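Local coordinates for protoporphyrinogen oxidase (PDB 3LOV), which probably oxidises coproporphyrinogen III to coproporphyrin III with molecular oxygen, using FAD, in the coproporphyrin-dependent route to heme b, at residues K103-G108 with D114-T119. Residues are numbered along the deposited sequence; the frame is centred on the assembly and turned at random.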
loop_
_atom_site.group_PDB
_atom_site.type_symbol
_atom_site.label_atom_id
_atom_site.label_comp_id
_atom_site.label_asym_id
_atom_site.label_seq_id
_atom_site.Cartn_x
_atom_site.Cartn_y
_atom_site.Cartn_z
ATOM N N LYS A 103 -15.137 -0.281 20.464
ATOM C CA LYS A 103 -14.139 0.337 21.353
ATOM C C LYS A 103 -13.539 -0.751 22.213
ATOM O O LYS A 103 -14.001 -1.904 22.192
ATOM C CB LYS A 103 -14.770 1.413 22.240
ATOM C CG LYS A 103 -15.253 2.656 21.489
ATOM C CD LYS A 103 -14.107 3.621 21.142
ATOM C CE LYS A 103 -14.624 5.031 20.775
ATOM N NZ LYS A 103 -15.718 5.043 19.745
ATOM N N GLY A 104 -12.507 -0.384 22.967
ATOM C CA GLY A 104 -11.853 -1.290 23.893
ATOM C C GLY A 104 -11.048 -2.410 23.267
ATOM O O GLY A 104 -11.046 -3.544 23.777
ATOM N N ALA A 105 -10.335 -2.062 22.199
ATOM C CA ALA A 105 -9.611 -3.011 21.388
ATOM C C ALA A 105 -8.368 -2.365 20.787
ATOM O O ALA A 105 -8.366 -1.191 20.519
ATOM C CB ALA A 105 -10.510 -3.520 20.280
ATOM N N VAL A 106 -7.306 -3.143 20.629
ATOM C CA VAL A 106 -6.115 -2.729 19.900
ATOM C C VAL A 106 -5.986 -3.628 18.655
ATOM O O VAL A 106 -5.782 -4.844 18.772
ATOM C CB VAL A 106 -4.850 -2.888 20.783
ATOM C CG1 VAL A 106 -3.573 -2.642 19.957
ATOM C CG2 VAL A 106 -4.916 -1.929 21.965
HETATM N N MSE A 107 -6.105 -3.021 17.472
HETATM C CA MSE A 107 -6.093 -3.744 16.183
HETATM C C MSE A 107 -7.178 -4.829 16.141
HETATM O O MSE A 107 -6.961 -5.932 15.653
HETATM C CB MSE A 107 -4.719 -4.357 15.924
HETATM C CG MSE A 107 -3.557 -3.523 16.449
HETATM SE SE MSE A 107 -2.762 -2.354 15.136
HETATM C CE MSE A 107 -4.327 -1.809 14.038
ATOM N N GLY A 108 -8.342 -4.501 16.683
ATOM C CA GLY A 108 -9.455 -5.407 16.720
ATOM C C GLY A 108 -9.410 -6.457 17.808
ATOM O O GLY A 108 -10.355 -7.227 17.946
ATOM N N ASP A 114 -15.504 -5.173 28.849
ATOM C CA ASP A 114 -16.808 -4.569 29.089
ATOM C C ASP A 114 -17.178 -3.636 27.925
ATOM O O ASP A 114 -18.299 -3.633 27.440
ATOM C CB ASP A 114 -16.793 -3.724 30.378
ATOM C CG ASP A 114 -16.862 -4.558 31.667
ATOM O OD1 ASP A 114 -16.984 -5.802 31.666
ATOM O OD2 ASP A 114 -16.809 -3.926 32.721
ATOM N N LEU A 115 -16.228 -2.815 27.518
ATOM C CA LEU A 115 -16.444 -1.817 26.470
ATOM C C LEU A 115 -16.609 -2.527 25.129
ATOM O O LEU A 115 -17.516 -2.204 24.337
ATOM C CB LEU A 115 -15.244 -0.883 26.396
ATOM C CG LEU A 115 -15.486 0.610 26.455
ATOM C CD1 LEU A 115 -15.975 1.002 27.867
ATOM C CD2 LEU A 115 -14.163 1.289 26.077
ATOM N N PHE A 116 -15.754 -3.526 24.912
ATOM C CA PHE A 116 -15.772 -4.301 23.682
ATOM C C PHE A 116 -17.081 -5.030 23.453
ATOM O O PHE A 116 -17.575 -5.086 22.320
ATOM C CB PHE A 116 -14.649 -5.334 23.624
ATOM C CG PHE A 116 -14.655 -6.100 22.356
ATOM C CD1 PHE A 116 -14.193 -5.495 21.178
ATOM C CD2 PHE A 116 -15.190 -7.382 22.306
ATOM C CE1 PHE A 116 -14.241 -6.183 19.962
ATOM C CE2 PHE A 116 -15.247 -8.081 21.105
ATOM C CZ PHE A 116 -14.778 -7.486 19.930
ATOM N N ARG A 117 -17.624 -5.612 24.506
ATOM C CA ARG A 117 -18.821 -6.442 24.366
ATOM C C ARG A 117 -20.134 -5.642 24.221
ATOM O O ARG A 117 -21.221 -6.226 24.190
ATOM C CB ARG A 117 -18.924 -7.394 25.546
ATOM C CG ARG A 117 -17.777 -8.372 25.616
ATOM C CD ARG A 117 -17.834 -9.202 26.875
ATOM N NE ARG A 117 -18.994 -10.099 26.884
ATOM C CZ ARG A 117 -19.070 -11.241 27.569
ATOM N NH1 ARG A 117 -18.059 -11.673 28.322
ATOM N NH2 ARG A 117 -20.164 -11.976 27.477
ATOM N N GLN A 118 -20.021 -4.317 24.149
ATOM C CA GLN A 118 -21.107 -3.460 23.704
ATOM C C GLN A 118 -21.355 -3.590 22.179
ATOM O O GLN A 118 -22.407 -3.175 21.676
ATOM C CB GLN A 118 -20.810 -2.004 24.033
ATOM C CG GLN A 118 -20.555 -1.744 25.521
ATOM C CD GLN A 118 -20.477 -0.260 25.871
ATOM O OE1 GLN A 118 -20.798 0.605 25.055
ATOM N NE2 GLN A 118 -20.056 0.035 27.096
ATOM N N THR A 119 -20.377 -4.142 21.452
ATOM C CA THR A 119 -20.496 -4.290 20.024
ATOM C C THR A 119 -21.653 -5.169 19.564
ATOM O O THR A 119 -21.947 -6.194 20.170
ATOM C CB THR A 119 -19.230 -4.852 19.391
ATOM O OG1 THR A 119 -19.348 -4.660 17.989
ATOM C CG2 THR A 119 -19.004 -6.365 19.738
HETATM O O HOH W 1 -17.343 -1.239 21.637
#
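Gly104 passes beside Phe116 at the end of the short helix 113-116, their CA atoms 4.9 Å apart, where the chain returns after the two-stranded hairpin of 105-106 and 109-110. No direct hydrogen bond joins the two segments. Instead, Phe116 CA makes a CA-H...O contact of 3.3 Å with Lys103 O, bent to 137° at the hydrogen. The same oxygen lies at the edge of the phenyl ring near its plane, 3.7 Å from Phe116 CD1. CG stands anti to the backbone N (chi1 -179°), and Ala105 CB lies oblique to the ring, 4.3 Å from Phe116 CD1; beyond the contact the ring packs on Leu162 and Leu166 of helix 160-172. Leu115 sets its CD2 methyl 3.9 Å from Lys103 CB and equally close to Gly104 N, while the lysine chain, bent at chi2, carries its amine away. A water bridges the backbones, accepting from Lys103 N at 2.7 Å and donating to Leu115 O at 2.9 Å. Leu115 O also accepts from Gln118 N, so one carbonyl takes both a water and a backbone NH. Gly104 has backbone bonds to Thr111 and Asp112. Apolar touches, a CA-H...O contact and a water bridge thus join the segments at the surface, away from the flavin site.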